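Lmaj004091aaa (Leishmania major, PDB 1XTP) probably transfers methyl groups from S-adenosyl-L-methionine to the N-terminal amino group of proteins that begin with an X-Pro-Lys sequence. Local coordinates at residues 162-168 with 192-198; 81-85 with 249-253; 93-99 with 116-122. All coordinates share one frame; numbering follows the deposited sequence.

Interaction 1 of 3, residues 162-168 with 192-198. With SAI (S-adenosyl-L-homoselenocysteine), chain B.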
loop_
_atom_site.group_PDB
_atom_site.type_symbol
_atom_site.label_atom_id
_atom_site.label_comp_id
_atom_site.label_asym_id
_atom_site.label_seq_id
_atom_site.Cartn_x
_atom_site.Cartn_y
_atom_site.Cartn_z
ATOM N N ILE A 162 -6.791 -2.823 -8.483
ATOM C CA ILE A 162 -6.834 -2.526 -7.055
ATOM C C ILE A 162 -5.486 -1.933 -6.672
ATOM O O ILE A 162 -4.464 -2.616 -6.656
ATOM C CB ILE A 162 -7.148 -3.775 -6.202
ATOM C CG1 ILE A 162 -8.506 -4.355 -6.598
ATOM C CG2 ILE A 162 -7.113 -3.429 -4.698
ATOM C CD1 ILE A 162 -8.870 -5.626 -5.883
ATOM N N VAL A 163 -5.516 -0.643 -6.377
ATOM C CA VAL A 163 -4.334 0.138 -6.092
ATOM C C VAL A 163 -4.000 0.150 -4.585
ATOM O O VAL A 163 -4.822 0.523 -3.780
ATOM C CB VAL A 163 -4.543 1.591 -6.598
ATOM C CG1 VAL A 163 -3.341 2.446 -6.262
ATOM C CG2 VAL A 163 -4.782 1.560 -8.096
ATOM N N ILE A 164 -2.791 -0.275 -4.227
ATOM C CA ILE A 164 -2.316 -0.214 -2.852
ATOM C C ILE A 164 -0.947 0.477 -2.882
ATOM O O ILE A 164 0.089 -0.151 -3.103
ATOM C CB ILE A 164 -2.223 -1.629 -2.206
ATOM C CG1 ILE A 164 -3.498 -2.459 -2.454
ATOM C CG2 ILE A 164 -1.956 -1.520 -0.690
ATOM C CD1 ILE A 164 -3.418 -3.894 -1.934
ATOM N N GLN A 165 -0.946 1.783 -2.676
ATOM C CA GLN A 165 0.267 2.574 -2.784
ATOM C C GLN A 165 0.503 3.354 -1.522
ATOM O O GLN A 165 -0.385 4.088 -1.079
ATOM C CB GLN A 165 0.187 3.546 -3.958
ATOM C CG GLN A 165 1.360 4.543 -3.972
ATOM C CD GLN A 165 1.648 5.149 -5.345
ATOM O OE1 GLN A 165 0.958 4.862 -6.328
ATOM N NE2 GLN A 165 2.691 5.994 -5.409
ATOM N N TRP A 166 1.705 3.205 -0.966
ATOM C CA TRP A 166 2.140 3.944 0.226
ATOM C C TRP A 166 1.175 3.765 1.424
ATOM O O TRP A 166 0.972 4.669 2.232
ATOM C CB TRP A 166 2.393 5.424 -0.115
ATOM C CG TRP A 166 3.708 5.655 -0.859
ATOM C CD1 TRP A 166 4.880 4.986 -0.676
ATOM C CD2 TRP A 166 3.961 6.626 -1.879
ATOM N NE1 TRP A 166 5.844 5.465 -1.531
ATOM C CE2 TRP A 166 5.310 6.479 -2.276
ATOM C CE3 TRP A 166 3.180 7.610 -2.495
ATOM C CZ2 TRP A 166 5.896 7.275 -3.259
ATOM C CZ3 TRP A 166 3.763 8.398 -3.482
ATOM C CH2 TRP A 166 5.111 8.224 -3.853
ATOM N N THR A 167 0.604 2.573 1.536
ATOM C CA THR A 167 -0.393 2.310 2.560
ATOM C C THR A 167 -0.229 0.923 3.185
ATOM O O THR A 167 -0.543 0.735 4.350
ATOM C CB THR A 167 -1.827 2.587 1.998
ATOM O OG1 THR A 167 -2.771 2.737 3.069
ATOM C CG2 THR A 167 -2.264 1.497 1.019
ATOM N N ALA A 168 0.317 -0.046 2.469
ATOM C CA ALA A 168 0.471 -1.372 3.082
ATOM C C ALA A 168 1.550 -1.397 4.178
ATOM O O ALA A 168 1.704 -2.394 4.869
ATOM C CB ALA A 168 0.738 -2.400 2.038
ATOM N N TYR A 192 -5.822 -6.816 -11.869
ATOM C CA TYR A 192 -4.552 -6.918 -11.174
ATOM C C TYR A 192 -4.615 -6.090 -9.896
ATOM O O TYR A 192 -5.322 -5.069 -9.837
ATOM C CB TYR A 192 -3.444 -6.333 -12.029
ATOM C CG TYR A 192 -3.059 -7.076 -13.285
ATOM C CD1 TYR A 192 -3.712 -6.840 -14.489
ATOM C CD2 TYR A 192 -1.982 -7.941 -13.293
ATOM C CE1 TYR A 192 -3.335 -7.500 -15.654
ATOM C CE2 TYR A 192 -1.590 -8.597 -14.472
ATOM C CZ TYR A 192 -2.262 -8.364 -15.638
ATOM O OH TYR A 192 -1.869 -8.997 -16.805
ATOM N N ILE A 193 -3.880 -6.527 -8.878
ATOM C CA ILE A 193 -3.501 -5.627 -7.779
ATOM C C ILE A 193 -2.305 -4.824 -8.243
ATOM O O ILE A 193 -1.296 -5.389 -8.619
ATOM C CB ILE A 193 -3.105 -6.366 -6.489
ATOM C CG1 ILE A 193 -4.282 -7.141 -5.914
ATOM C CG2 ILE A 193 -2.660 -5.383 -5.432
ATOM C CD1 ILE A 193 -3.878 -8.278 -5.015
ATOM N N PHE A 194 -2.416 -3.502 -8.218
ATOM C CA PHE A 194 -1.257 -2.653 -8.414
ATOM C C PHE A 194 -0.698 -2.223 -7.038
ATOM O O PHE A 194 -1.276 -1.380 -6.360
ATOM C CB PHE A 194 -1.635 -1.447 -9.242
ATOM C CG PHE A 194 -0.516 -0.465 -9.441
ATOM C CD1 PHE A 194 0.534 -0.747 -10.310
ATOM C CD2 PHE A 194 -0.536 0.766 -8.796
ATOM C CE1 PHE A 194 1.549 0.182 -10.514
ATOM C CE2 PHE A 194 0.476 1.696 -9.004
ATOM C CZ PHE A 194 1.522 1.398 -9.867
ATOM N N PHE A 195 0.439 -2.802 -6.661
ATOM C CA PHE A 195 1.060 -2.549 -5.361
ATOM C C PHE A 195 2.328 -1.732 -5.553
ATOM O O PHE A 195 3.262 -2.185 -6.201
ATOM C CB PHE A 195 1.360 -3.879 -4.670
ATOM C CG PHE A 195 2.090 -3.746 -3.351
ATOM C CD1 PHE A 195 1.721 -2.781 -2.415
ATOM C CD2 PHE A 195 3.127 -4.620 -3.036
ATOM C CE1 PHE A 195 2.385 -2.687 -1.199
ATOM C CE2 PHE A 195 3.795 -4.539 -1.835
ATOM C CZ PHE A 195 3.418 -3.580 -0.900
ATOM N N LYS A 196 2.333 -0.509 -5.022
ATOM C CA LYS A 196 3.470 0.405 -5.148
ATOM C C LYS A 196 3.909 0.862 -3.769
ATOM O O LYS A 196 3.131 1.448 -3.033
ATOM C CB LYS A 196 3.115 1.626 -5.997
ATOM C CG LYS A 196 4.326 2.397 -6.531
ATOM C CD LYS A 196 3.928 3.289 -7.717
ATOM C CE LYS A 196 5.118 3.996 -8.352
ATOM N NZ LYS A 196 4.687 4.995 -9.365
ATOM N N GLU A 197 5.175 0.625 -3.442
ATOM C CA GLU A 197 5.643 0.839 -2.085
ATOM C C GLU A 197 7.152 1.045 -2.016
ATOM O O GLU A 197 7.900 0.577 -2.893
ATOM C CB GLU A 197 5.281 -0.376 -1.219
ATOM C CG GLU A 197 5.304 -0.080 0.266
ATOM C CD GLU A 197 4.617 1.238 0.592
ATOM O OE1 GLU A 197 3.355 1.268 0.593
ATOM O OE2 GLU A 197 5.347 2.226 0.857
ATOM N N ASN A 198 7.574 1.723 -0.947
ATOM C CA ASN A 198 8.963 1.816 -0.569
ATOM C C ASN A 198 9.521 0.429 -0.230
ATOM O O ASN A 198 8.850 -0.401 0.383
ATOM C CB ASN A 198 9.142 2.771 0.615
ATOM C CG ASN A 198 8.835 4.233 0.256
ATOM O OD1 ASN A 198 8.669 4.589 -0.906
ATOM N ND2 ASN A 198 8.810 5.086 1.269
HETATM N N SAI B . -2.437 6.222 -1.425
HETATM C CA SAI B . -2.534 7.710 -1.392
HETATM C CB SAI B . -2.288 8.217 0.014
HETATM C CG SAI B . -0.922 7.914 0.612
HETATM SE SE SAI B . -0.826 8.660 2.432
HETATM C C SAI B . -1.513 8.395 -2.285
HETATM O O SAI B . -0.520 7.787 -2.683
HETATM O OXT SAI B . -1.643 9.579 -2.596
HETATM C "C5'" SAI B . -1.311 7.002 3.389
HETATM C "C4'" SAI B . -2.821 6.840 3.589
HETATM O "O4'" SAI B . -3.047 5.592 4.177
HETATM C "C3'" SAI B . -3.459 7.856 4.524
HETATM O "O3'" SAI B . -4.575 8.452 3.916
HETATM C "C2'" SAI B . -3.906 7.087 5.744
HETATM O "O2'" SAI B . -5.093 7.609 6.325
HETATM C "C1'" SAI B . -4.109 5.736 5.104
HETATM N N9 SAI B . -4.097 4.611 6.027
HETATM C C8 SAI B . -3.398 4.510 7.210
HETATM N N7 SAI B . -3.658 3.317 7.737
HETATM C C5 SAI B . -4.504 2.645 6.900
HETATM C C6 SAI B . -5.076 1.376 6.957
HETATM N N6 SAI B . -4.821 0.581 7.997
HETATM N N1 SAI B . -5.916 0.960 5.937
HETATM C C2 SAI B . -6.204 1.796 4.866
HETATM N N3 SAI B . -5.618 3.049 4.815
HETATM C C4 SAI B . -4.782 3.453 5.811
HETATM O O HOH W 1 1.134 0.263 -0.161
#
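W166 and N198 meet where the two strands end: the indole NE1 donates to N198 OD1 at 3.0 Å, with the oxygen close to the ring plane but the nitrogen standing well above the plane of the amide. Indole and amide planes are 72° apart. Next along the same indole edge comes E197, whose OE2 lies 3.2 Å from W166 CD1 and also takes the backbone N-H of N198. The bend in E197 at chi2 (45°) turns the carboxylate back toward W166, and its OE1 receives a 2.6 Å bond from a water that in turn accepts the N-H of A168. Behind this end run the parallel strands of a Rossmann-like methyltransferase sheet, joined by bonds such as I164 N to F194 O, 2.8 Å and nearly straight. On the face with V163 and F194, Q165 and K196 lie alongside each other, both extended, Q165 OE1 3.6 Å from K196 CD; their nitrogens both reach D78 on the helix 75-87. On the other face the F195 ring presents its edge to I164 O, CD1 at 3.2 Å, and CE1 touches A168 CB. The strand end and the loop after it serve the bound S-adenosyl-L-homoselenocysteine: Q165 O accepts its amino N at 3.0 Å, and chi1 of -162° swings T167 OG1 anti to the backbone N, where it donates to the ribose O4'.

Interaction 2 of 3, residues 81-85 with 249-253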
loop_
_atom_site.group_PDB
_atom_site.type_symbol
_atom_site.label_atom_id
_atom_site.label_comp_id
_atom_site.label_asym_id
_atom_site.label_seq_id
_atom_site.Cartn_x
_atom_site.Cartn_y
_atom_site.Cartn_z
ATOM N N GLY A 81 5.191 7.037 -13.993
ATOM C CA GLY A 81 5.657 5.651 -13.781
ATOM C C GLY A 81 4.539 4.617 -13.624
ATOM O O GLY A 81 4.611 3.528 -14.192
ATOM N N SER A 82 3.516 4.960 -12.840
ATOM C CA SER A 82 2.365 4.092 -12.648
ATOM C C SER A 82 1.576 3.912 -13.948
ATOM O O SER A 82 1.150 2.803 -14.301
ATOM C CB SER A 82 1.443 4.684 -11.586
ATOM O OG SER A 82 2.060 4.667 -10.327
ATOM N N ARG A 83 1.362 5.018 -14.647
ATOM C CA ARG A 83 0.616 4.987 -15.902
ATOM C C ARG A 83 1.300 4.095 -16.958
ATOM O O ARG A 83 0.642 3.251 -17.600
ATOM C CB ARG A 83 0.425 6.398 -16.435
ATOM C CG ARG A 83 -0.478 6.426 -17.644
ATOM C CD ARG A 83 -0.506 7.791 -18.314
ATOM N NE ARG A 83 0.745 8.151 -18.982
ATOM C CZ ARG A 83 1.233 7.564 -20.081
ATOM N NH1 ARG A 83 0.608 6.536 -20.661
ATOM N NH2 ARG A 83 2.378 8.004 -20.599
ATOM N N ASN A 84 2.612 4.274 -17.120
ATOM C CA ASN A 84 3.413 3.435 -18.027
ATOM C C ASN A 84 3.443 1.958 -17.592
ATOM O O ASN A 84 3.336 1.060 -18.415
ATOM C CB ASN A 84 4.837 3.994 -18.162
ATOM C CG ASN A 84 4.880 5.326 -18.917
ATOM O OD1 ASN A 84 3.977 5.649 -19.678
ATOM N ND2 ASN A 84 5.940 6.099 -18.704
ATOM N N PHE A 85 3.541 1.721 -16.292
ATOM C CA PHE A 85 3.516 0.362 -15.765
ATOM C C PHE A 85 2.170 -0.308 -16.030
ATOM O O PHE A 85 2.130 -1.410 -16.568
ATOM C CB PHE A 85 3.822 0.354 -14.262
ATOM C CG PHE A 85 3.915 -1.034 -13.661
ATOM C CD1 PHE A 85 5.087 -1.761 -13.733
ATOM C CD2 PHE A 85 2.829 -1.596 -13.003
ATOM C CE1 PHE A 85 5.173 -3.024 -13.164
ATOM C CE2 PHE A 85 2.917 -2.855 -12.438
ATOM C CZ PHE A 85 4.092 -3.569 -12.522
ATOM N N LYS A 249 9.109 0.450 -5.527
ATOM C CA LYS A 249 8.834 -0.672 -6.419
ATOM C C LYS A 249 7.329 -0.879 -6.703
ATOM O O LYS A 249 6.473 -0.792 -5.825
ATOM C CB LYS A 249 9.448 -1.973 -5.868
ATOM C CG LYS A 249 9.876 -2.931 -6.967
ATOM C CD LYS A 249 10.603 -4.176 -6.464
ATOM C CE LYS A 249 10.767 -5.215 -7.577
ATOM N NZ LYS A 249 10.961 -6.609 -7.055
HETATM N N MSE A 250 7.035 -1.168 -7.952
HETATM C CA MSE A 250 5.697 -1.551 -8.376
HETATM C C MSE A 250 5.633 -3.044 -8.649
HETATM O O MSE A 250 6.539 -3.603 -9.255
HETATM C CB MSE A 250 5.356 -0.815 -9.660
HETATM C CG MSE A 250 5.173 0.660 -9.467
HETATM SE SE MSE A 250 5.183 1.617 -11.154
HETATM C CE MSE A 250 7.138 1.800 -11.369
ATOM N N TYR A 251 4.543 -3.665 -8.206
ATOM C CA TYR A 251 4.223 -5.043 -8.496
ATOM C C TYR A 251 2.821 -5.143 -9.088
ATOM O O TYR A 251 1.885 -4.535 -8.570
ATOM C CB TYR A 251 4.209 -5.877 -7.220
ATOM C CG TYR A 251 5.460 -5.844 -6.384
ATOM C CD1 TYR A 251 5.604 -4.905 -5.366
ATOM C CD2 TYR A 251 6.473 -6.789 -6.561
ATOM C CE1 TYR A 251 6.728 -4.875 -4.576
ATOM C CE2 TYR A 251 7.615 -6.776 -5.753
ATOM C CZ TYR A 251 7.723 -5.816 -4.765
ATOM O OH TYR A 251 8.829 -5.766 -3.963
ATOM N N ALA A 252 2.680 -5.914 -10.161
ATOM C CA ALA A 252 1.360 -6.300 -10.672
ATOM C C ALA A 252 1.105 -7.733 -10.240
ATOM O O ALA A 252 1.870 -8.616 -10.601
ATOM C CB ALA A 252 1.310 -6.203 -12.144
ATOM N N LEU A 253 0.037 -7.946 -9.473
ATOM C CA LEU A 253 -0.225 -9.238 -8.834
ATOM C C LEU A 253 -1.591 -9.780 -9.276
ATOM O O LEU A 253 -2.531 -9.017 -9.480
ATOM C CB LEU A 253 -0.188 -9.105 -7.297
ATOM C CG LEU A 253 1.008 -8.357 -6.665
ATOM C CD1 LEU A 253 0.695 -7.881 -5.263
ATOM C CD2 LEU A 253 2.243 -9.238 -6.652
#
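Helix-on-sheet packing of a Rossmann-like methyltransferase fold brings F85 and M250 together: the helix 75-87 lies against one face of the seven-stranded sheet, over the strand 248-253, which runs antiparallel to its neighbours on both sides. The short axes pass 10.2 Å apart at a crossing angle of -31°, so the backbones never meet, and side chains fill the interval without any hydrogen bond between the two segments. F85 and the selenomethionine M250 slide past each other in opposite directions, one reaching down from the helix and the other up from the strand. M250 CB sits over the middle of the F85 ring, 4.0 Å from its centroid and 3° off the normal, a well-centred CH-pi contact. Farther along the side chain, the selenium takes a Met-aromatic position, oblique to the same ring at 4.5 Å from the centroid. It also touches the start of that side chain, with SE 3.6 Å from F85 CB. The helix backbone supplies the rest of the selenium's surroundings in this contact: G81 O lies 3.6 Å from SE, while the same oxygen accepts the helical hydrogen bond from F85 N. S82 closes in through its CA; its OG turns to other partners, K196 NZ and the carbonyl of D78. Beyond the selenomethionine, F194 of the adjoining strand 191-198 packs against both S82 and M250. F85 has CG anti to the backbone N (chi1 -176°), which carries the ring across to A252, where its rim meets the strand: A252 N lies in the ring plane, 3.6 Å from F85 CZ, and A252 CB is 3.7 Å from F85 CE2.

Interaction 3 of 3, residues 93-99 with 116-122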
loop_
_atom_site.group_PDB
_atom_site.type_symbol
_atom_site.label_atom_id
_atom_site.label_comp_id
_atom_site.label_asym_id
_atom_site.label_seq_id
_atom_site.Cartn_x
_atom_site.Cartn_y
_atom_site.Cartn_z
ATOM N N GLY A 93 -8.064 -5.060 -17.515
ATOM C CA GLY A 93 -9.393 -4.518 -17.784
ATOM C C GLY A 93 -9.419 -3.024 -17.502
ATOM O O GLY A 93 -8.514 -2.506 -16.880
ATOM N N THR A 94 -10.467 -2.334 -17.949
ATOM C CA THR A 94 -10.545 -0.871 -17.796
ATOM C C THR A 94 -11.888 -0.372 -17.212
ATOM O O THR A 94 -12.201 0.809 -17.333
ATOM C CB THR A 94 -10.283 -0.143 -19.173
ATOM O OG1 THR A 94 -11.206 -0.624 -20.164
ATOM C CG2 THR A 94 -8.849 -0.359 -19.656
ATOM N N SER A 95 -12.670 -1.242 -16.567
ATOM C CA SER A 95 -13.980 -0.815 -16.048
ATOM C C SER A 95 -13.915 -0.221 -14.668
ATOM O O SER A 95 -14.122 0.985 -14.509
ATOM C CB SER A 95 -14.993 -1.946 -16.049
ATOM O OG SER A 95 -15.208 -2.329 -17.371
ATOM N N ARG A 96 -13.648 -1.054 -13.673
ATOM C CA ARG A 96 -13.708 -0.604 -12.297
ATOM C C ARG A 96 -12.366 -0.688 -11.548
ATOM O O ARG A 96 -11.676 -1.715 -11.575
ATOM C CB ARG A 96 -14.795 -1.377 -11.554
ATOM C CG ARG A 96 -15.383 -0.576 -10.410
ATOM C CD ARG A 96 -16.535 -1.243 -9.747
ATOM N NE ARG A 96 -17.125 -0.304 -8.802
ATOM C CZ ARG A 96 -18.176 0.477 -9.050
ATOM N NH1 ARG A 96 -18.852 0.409 -10.204
ATOM N NH2 ARG A 96 -18.585 1.320 -8.105
ATOM N N ALA A 97 -12.013 0.401 -10.868
ATOM C CA ALA A 97 -10.823 0.457 -10.022
ATOM C C ALA A 97 -11.187 0.748 -8.561
ATOM O O ALA A 97 -12.270 1.239 -8.276
ATOM C CB ALA A 97 -9.855 1.514 -10.530
ATOM N N LEU A 98 -10.252 0.429 -7.665
ATOM C CA LEU A 98 -10.348 0.702 -6.232
ATOM C C LEU A 98 -9.008 1.265 -5.752
ATOM O O LEU A 98 -7.945 0.656 -5.954
ATOM C CB LEU A 98 -10.684 -0.571 -5.441
ATOM C CG LEU A 98 -10.676 -0.484 -3.908
ATOM C CD1 LEU A 98 -11.714 0.479 -3.346
ATOM C CD2 LEU A 98 -10.863 -1.885 -3.280
ATOM N N ASP A 99 -9.089 2.422 -5.104
ATOM C CA ASP A 99 -7.936 3.144 -4.580
ATOM C C ASP A 99 -7.935 2.967 -3.061
ATOM O O ASP A 99 -8.747 3.576 -2.359
ATOM C CB ASP A 99 -8.098 4.600 -4.982
ATOM C CG ASP A 99 -6.886 5.422 -4.721
ATOM O OD1 ASP A 99 -5.858 4.852 -4.276
ATOM O OD2 ASP A 99 -6.981 6.650 -4.980
ATOM N N TYR A 116 -10.037 4.279 -15.987
ATOM C CA TYR A 116 -11.132 3.401 -15.579
ATOM C C TYR A 116 -12.478 4.114 -15.636
ATOM O O TYR A 116 -12.593 5.285 -15.276
ATOM C CB TYR A 116 -10.865 2.794 -14.187
ATOM C CG TYR A 116 -9.628 1.939 -14.224
ATOM C CD1 TYR A 116 -8.368 2.506 -14.029
ATOM C CD2 TYR A 116 -9.697 0.587 -14.520
ATOM C CE1 TYR A 116 -7.238 1.773 -14.104
ATOM C CE2 TYR A 116 -8.544 -0.180 -14.600
ATOM C CZ TYR A 116 -7.317 0.423 -14.403
ATOM O OH TYR A 116 -6.169 -0.313 -14.485
ATOM N N ALA A 117 -13.491 3.390 -16.117
ATOM C CA ALA A 117 -14.839 3.898 -16.187
ATOM C C ALA A 117 -15.351 4.383 -14.823
ATOM O O ALA A 117 -15.965 5.432 -14.732
ATOM C CB ALA A 117 -15.780 2.822 -16.768
ATOM N N THR A 118 -15.089 3.619 -13.768
ATOM C CA THR A 118 -15.491 3.997 -12.414
ATOM C C THR A 118 -14.380 3.640 -11.444
ATOM O O THR A 118 -13.779 2.582 -11.563
ATOM C CB THR A 118 -16.747 3.247 -11.995
ATOM O OG1 THR A 118 -17.726 3.353 -13.033
ATOM C CG2 THR A 118 -17.312 3.798 -10.671
ATOM N N THR A 119 -14.095 4.532 -10.501
ATOM C CA THR A 119 -13.133 4.267 -9.442
ATOM C C THR A 119 -13.781 4.444 -8.060
ATOM O O THR A 119 -14.382 5.472 -7.806
ATOM C CB THR A 119 -11.925 5.206 -9.579
ATOM O OG1 THR A 119 -11.328 5.020 -10.865
ATOM C CG2 THR A 119 -10.877 4.926 -8.507
ATOM N N ASP A 120 -13.654 3.432 -7.195
ATOM C CA ASP A 120 -14.053 3.522 -5.791
ATOM C C ASP A 120 -12.840 3.864 -4.918
ATOM O O ASP A 120 -11.708 3.575 -5.290
ATOM C CB ASP A 120 -14.594 2.187 -5.303
ATOM C CG ASP A 120 -15.837 1.767 -5.998
ATOM O OD1 ASP A 120 -16.563 2.615 -6.556
ATOM O OD2 ASP A 120 -16.125 0.555 -5.939
ATOM N N LEU A 121 -13.096 4.441 -3.746
ATOM C CA LEU A 121 -12.047 4.897 -2.809
ATOM C C LEU A 121 -12.234 4.239 -1.444
ATOM O O LEU A 121 -13.363 4.121 -0.975
ATOM C CB LEU A 121 -12.141 6.405 -2.606
ATOM C CG LEU A 121 -11.472 7.272 -3.670
ATOM C CD1 LEU A 121 -12.357 7.405 -4.880
ATOM C CD2 LEU A 121 -11.126 8.648 -3.093
ATOM N N LEU A 122 -11.130 3.812 -0.826
ATOM C CA LEU A 122 -11.153 3.202 0.492
ATOM C C LEU A 122 -10.154 3.968 1.369
ATOM O O LEU A 122 -8.982 3.976 1.070
ATOM C CB LEU A 122 -10.765 1.721 0.386
ATOM C CG LEU A 122 -10.701 0.905 1.699
ATOM C CD1 LEU A 122 -10.900 -0.563 1.425
ATOM C CD2 LEU A 122 -9.385 1.102 2.442
HETATM O O HOH W 2 -6.488 -2.983 -15.044
#
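The segments 93-99 and 116-122 run parallel in register, T94 beside Y116 through D99 beside L121, and backbone hydrogen bonds tie them from A117 N to T94 O at one end to L122 N to D99 O, 2.8 Å, at the other. On the face with L98 and T118, R96 reaches across to D120 in a salt bridge. The guanidinium grips the carboxylate side-on: NE meets OD2 at 3.2 Å, in the guanidinium plane but from above the carboxylate, and NH2 meets the syn lone pair of OD1 at 2.9 Å. The two planes are 58° apart, so this is a twisted pair. With CG anti to the backbone N (chi1 -152°) and the chain extended to NE, R96 lies alongside T118, whose CG2 rests 3.5 Å above the guanidinium plane, toward its rim. D120 has further partners in Y159 OH and the backbone N of K143, which should help hold its carboxylate in place. Across the sheet, A97 CB packs over one face of the Y116 ring, 4.0 Å from the centroid. Y116 OH donates to a water, and that water donates to G93 O. The helix 106-115 connects the two strands in a beta-alpha-beta unit and packs on the face that carries T119 and D99, where D99 bonds T108; the strands 159-165 and 141-146 extend the sheet on either side.

Overall arrangement
All three contacts involve one seven-stranded sheet. Interaction 1 lies near its middle, about 4 Å from the centre of the chain, and is almost wholly buried; interaction 3, some 14 Å away between centres, is partly exposed at its loop end. Both pair parallel strands, and V163 N to L98 O links them through adjacent strands. Interaction 2 is buried too, but joins a helix to the sheet through apolar and selenium contacts, with no hydrogen bond between its segments. It meets interaction 1 through F195 O with Y251 N and through K196 with S82. Interaction 3 carries a salt bridge between its own strands, whereas in interaction 1 the charged K196 pairs with helix 75-87 and other polar groups serve ligand and water.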